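Local coordinates for protein mitomycin biosynthesis 6-O-methyltransferase (Streptomyces lavendulae, PDB 3GWZ) that transfers the methyl group of S-adenosyl-L-methionine to the 6-hydroxyl of demethylated mitomycins, forming the quinone methoxy group of mitomycins A and B, at residues 189-194 against 214-219; 263-268 against 291-296. All coordinates share one frame; numbering follows the deposited sequence. Where two conformers were deposited one is given.

Both contacts lie in the Rossmann-like O-methyltransferase domain and come in series along the chain, neither nested nor crossed. From the N terminus, contact 1 comes first: helix 173-197 meets helix 215-223 and closes a loop of 19 residues that contains strand 205-209. After strand 228-233, helix 235-247 and strand 254-258, contact 2 joins loop 263-268 to the last turns of helix 283-296, enclosing 22 residues with strand 271-275. The two contacts do not touch. Strand 271-275 is common ground: Leu216 of contact 1 reaches Lys275, whereas Ile265 and Ala296 of contact 2 reach Tyr272.

Contact 1: residues 189-194 against 214-219; sequences TEAGQV and GSLMAA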
# COMPACT_ATOMS: atom_id res chain seq x y z
N THR A 189 -1.63 -14.43 13.42
CA THR A 189 -2.37 -14.06 14.61
C THR A 189 -2.23 -15.12 15.70
O THR A 189 -1.93 -14.81 16.86
CB THR A 189 -3.86 -13.85 14.29
OG1 THR A 189 -3.99 -12.87 13.26
CG2 THR A 189 -4.62 -13.40 15.53
N GLU A 190 -2.44 -16.37 15.32
CA GLU A 190 -2.38 -17.48 16.27
C GLU A 190 -0.99 -17.64 16.86
O GLU A 190 -0.85 -18.11 17.98
CB GLU A 190 -2.78 -18.78 15.58
CG GLU A 190 -4.21 -18.80 15.11
CD GLU A 190 -4.53 -20.05 14.31
OE1 GLU A 190 -3.61 -20.59 13.66
OE2 GLU A 190 -5.71 -20.47 14.34
N ALA A 191 0.04 -17.28 16.09
CA ALA A 191 1.42 -17.57 16.48
C ALA A 191 1.78 -16.87 17.78
O ALA A 191 2.31 -17.49 18.69
CB ALA A 191 2.40 -17.19 15.36
N GLY A 192 1.50 -15.57 17.84
CA GLY A 192 1.71 -14.80 19.06
C GLY A 192 0.93 -15.35 20.24
O GLY A 192 1.43 -15.39 21.37
N GLN A 193 -0.31 -15.78 19.98
CA GLN A 193 -1.16 -16.36 21.02
C GLN A 193 -0.54 -17.63 21.58
O GLN A 193 -0.48 -17.82 22.79
CB GLN A 193 -2.56 -16.65 20.48
CG GLN A 193 -3.41 -15.42 20.21
CD GLN A 193 -4.62 -15.72 19.34
OE1 GLN A 193 -4.79 -16.85 18.86
NE2 GLN A 193 -5.46 -14.72 19.13
N VAL A 194 -0.10 -18.52 20.70
CA VAL A 194 0.50 -19.77 21.16
C VAL A 194 1.75 -19.52 22.00
O VAL A 194 1.95 -20.12 23.05
CB VAL A 194 0.89 -20.69 20.00
CG1 VAL A 194 1.69 -21.86 20.52
CG2 VAL A 194 -0.34 -21.17 19.23
N GLY A 214 5.86 -20.86 8.47
CA GLY A 214 6.77 -20.80 9.60
C GLY A 214 6.51 -19.71 10.63
O GLY A 214 7.34 -19.51 11.51
N SER A 215 5.39 -19.01 10.55
CA SER A 215 5.11 -17.96 11.53
C SER A 215 4.99 -18.49 12.97
O SER A 215 5.38 -17.81 13.93
CB SER A 215 3.88 -17.11 11.13
OG SER A 215 2.68 -17.87 11.16
N LEU A 216 4.44 -19.68 13.13
CA LEU A 216 4.36 -20.26 14.47
C LEU A 216 5.76 -20.49 15.04
O LEU A 216 6.06 -20.08 16.17
CB LEU A 216 3.56 -21.56 14.48
CG LEU A 216 3.51 -22.24 15.86
CD1 LEU A 216 2.88 -21.31 16.89
CD2 LEU A 216 2.76 -23.58 15.80
N MSE A 217 6.63 -21.14 14.27
CA MSE A 217 8.00 -21.38 14.74
C MSE A 217 8.72 -20.05 15.00
O MSE A 217 9.47 -19.92 15.98
CB MSE A 217 8.79 -22.24 13.74
CG MSE A 217 10.17 -22.68 14.23
SE MSE A 217 10.02 -24.01 15.64
CE MSE A 217 9.78 -22.84 17.17
N ALA A 218 8.48 -19.06 14.14
CA ALA A 218 9.13 -17.76 14.30
C ALA A 218 8.71 -17.08 15.60
O ALA A 218 9.55 -16.56 16.33
CB ALA A 218 8.85 -16.84 13.09
N ALA A 219 7.42 -17.10 15.91
CA ALA A 219 6.90 -16.48 17.12
C ALA A 219 7.45 -17.16 18.38
O ALA A 219 7.87 -16.49 19.33
CB ALA A 219 5.39 -16.52 17.13
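Ser215 begins the contact with its backbone rather than its hydroxyl: the methyl CB of Ala191 lies 3.4 Å from Ser215 O, a carbonyl that already accepts the helical bond from Ala219 N. The hydroxyl OG of Ser215 bonds instead to that of Ser187, an S-adenosyl-L-methionine-binding residue, which places this joint beside the cofactor pocket. Next, Leu216 sits level with Ala191, whose CB is 3.7 Å from Leu216 CA. With CG anti to the backbone N (chi1 177°), the leucine lays CD1 against the branch point of Val194, 3.7 Å from its CB, and within 4.0 Å of both valine methyls; the two side chains cross at about a right angle. Leu216 also packs on Leu273 and Lys275 of strand 271-275, so one side chain touches the neighbouring helix and the sheet. One turn further on, Ala219 CB comes 3.5 Å from Ala191 CB, and 4.1 Å from Gly192 N at the margin. Small residues at the crossing are consistent with the close spacing: the axes of helix segments 189-194 and 215-219 approach to 8.2 Å and run 35° from parallel. No hydrogen bond crosses between the segments. The chemistry is thus that of a close apolar helix pair, joined by methyl packing, in which the nearby polar groups Ser215 OG and Glu190 find partners outside it, the latter in Lys275 and His276.

Contact 2: residues 263-268 against 291-296; sequences ETIPDG and RRIATA
Ala296 ends helix 283-296, and its carbonyl receives the backbone N-H of Gly268, so a loop of the Rossmann-like methyltransferase fold satisfies an acceptor at the helix C terminus. The bond spans 2.8 Å from Gly268 N to Ala296 O, is nearly straight at 163°, and its donor lies in the carbonyl plane. It is the one hydrogen bond between segments 263-268 and 291-296. Within the helix, Ala296 N donates to Ile293 O at 2.9 Å, a 3-10-like i to i-3 bond at the last residue, and only weakly to Arg292 O. Thr295 OG1 donates to Arg291 O at 3.1 Å, and Thr295 N reaches the same oxygen from the opposite face of its plane.

Two further polar approaches are not bonds. Asp267 OD1 stands 3.2 Å from Ala296 O, acceptor against acceptor; with CG anti to the backbone N (chi1 178°), the carboxylate is carried beside the helix end. Glu263 O lies over one face of the Arg292 guanidinium, where the N-H groups do not point at it. The Glu263 carboxylate, well out of that plane, offers charge attraction only. Two polar groups have partners outside the segments: Arg292 NE makes a weak bond to Phe262 O, and Pro266 O accepts from Tyr272 OH.

Ile265 supplies the apolar centre of the contact. Its CG1 rests on the aliphatic stem of Arg292, 3.6 Å from CG, and its CD1 reaches Ile293 CG1 at 4.0 Å. CG2 of Ile265 meets Ala296 CB at 3.8 Å, and Ala296 CB also lies 3.6 Å from Pro266 O.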
# COMPACT_ATOMS: atom_id res chain seq x y z
N GLU A 263 5.98 -39.94 6.22
CA GLU A 263 7.19 -40.74 6.07
C GLU A 263 8.24 -40.36 7.10
O GLU A 263 9.02 -41.20 7.54
CB GLU A 263 7.76 -40.58 4.67
CG GLU A 263 6.83 -41.04 3.55
CD GLU A 263 6.25 -42.44 3.77
OE1 GLU A 263 6.94 -43.31 4.35
OE2 GLU A 263 5.09 -42.67 3.36
N THR A 264 8.25 -39.08 7.49
CA THR A 264 9.34 -38.55 8.30
C THR A 264 8.89 -37.62 9.42
O THR A 264 8.11 -36.70 9.19
CB THR A 264 10.33 -37.76 7.42
OG1 THR A 264 10.77 -38.59 6.34
CG2 THR A 264 11.52 -37.28 8.23
N ILE A 265 9.38 -37.88 10.63
CA ILE A 265 9.29 -36.93 11.73
C ILE A 265 10.65 -36.93 12.42
O ILE A 265 11.09 -37.98 12.88
CB ILE A 265 8.23 -37.34 12.77
CG1 ILE A 265 6.84 -37.42 12.14
CG2 ILE A 265 8.23 -36.36 13.93
CD1 ILE A 265 6.24 -36.07 11.80
N PRO A 266 11.32 -35.77 12.49
CA PRO A 266 12.63 -35.71 13.14
C PRO A 266 12.59 -36.29 14.54
O PRO A 266 11.72 -35.95 15.34
CB PRO A 266 12.92 -34.21 13.21
CG PRO A 266 12.15 -33.63 12.07
CD PRO A 266 10.90 -34.47 11.94
N ASP A 267 13.56 -37.15 14.84
CA ASP A 267 13.57 -37.88 16.09
C ASP A 267 14.16 -37.08 17.27
O ASP A 267 15.10 -36.31 17.10
CB ASP A 267 14.32 -39.20 15.90
CG ASP A 267 14.42 -40.00 17.17
OD1 ASP A 267 13.38 -40.51 17.65
OD2 ASP A 267 15.55 -40.13 17.70
N GLY A 268 13.58 -37.28 18.45
CA GLY A 268 14.18 -36.82 19.69
C GLY A 268 14.14 -35.35 20.05
O GLY A 268 15.02 -34.87 20.76
N ARG A 291 1.21 -41.83 15.04
CA ARG A 291 2.07 -42.97 15.36
C ARG A 291 3.52 -42.66 15.01
O ARG A 291 4.43 -43.01 15.78
CB ARG A 291 1.58 -44.24 14.65
CG ARG A 291 0.39 -44.90 15.36
CD ARG A 291 -0.10 -46.16 14.64
NE ARG A 291 -1.24 -46.75 15.34
CZ ARG A 291 -2.02 -47.71 14.84
NH1 ARG A 291 -1.79 -48.21 13.63
NH2 ARG A 291 -3.04 -48.17 15.56
N ARG A 292 3.75 -42.01 13.88
CA ARG A 292 5.11 -41.62 13.52
C ARG A 292 5.66 -40.57 14.49
O ARG A 292 6.84 -40.56 14.81
CB ARG A 292 5.21 -41.13 12.08
CG ARG A 292 6.66 -41.01 11.61
CD ARG A 292 6.78 -40.85 10.10
NE ARG A 292 6.20 -41.97 9.37
CZ ARG A 292 6.84 -43.11 9.13
NH1 ARG A 292 8.08 -43.29 9.57
NH2 ARG A 292 6.23 -44.08 8.44
N ILE A 293 4.79 -39.67 14.96
CA ILE A 293 5.22 -38.68 15.94
C ILE A 293 5.56 -39.39 17.25
O ILE A 293 6.62 -39.16 17.83
CB ILE A 293 4.14 -37.61 16.19
CG1 ILE A 293 3.92 -36.78 14.93
CG2 ILE A 293 4.52 -36.72 17.36
CD1 ILE A 293 2.70 -35.87 15.02
N ALA A 294 4.67 -40.26 17.71
CA ALA A 294 4.91 -41.01 18.94
C ALA A 294 6.27 -41.72 18.94
O ALA A 294 6.97 -41.73 19.95
CB ALA A 294 3.77 -42.02 19.18
N THR A 295 6.62 -42.31 17.80
CA THR A 295 7.88 -43.03 17.64
C THR A 295 9.08 -42.11 17.83
O THR A 295 10.12 -42.51 18.37
CB THR A 295 7.95 -43.70 16.26
OG1 THR A 295 6.95 -44.73 16.18
CG2 THR A 295 9.32 -44.32 16.02
N ALA A 296 8.93 -40.86 17.39
CA ALA A 296 10.02 -39.90 17.42
C ALA A 296 10.19 -39.26 18.79
O ALA A 296 11.20 -38.61 19.07
CB ALA A 296 9.80 -38.81 16.36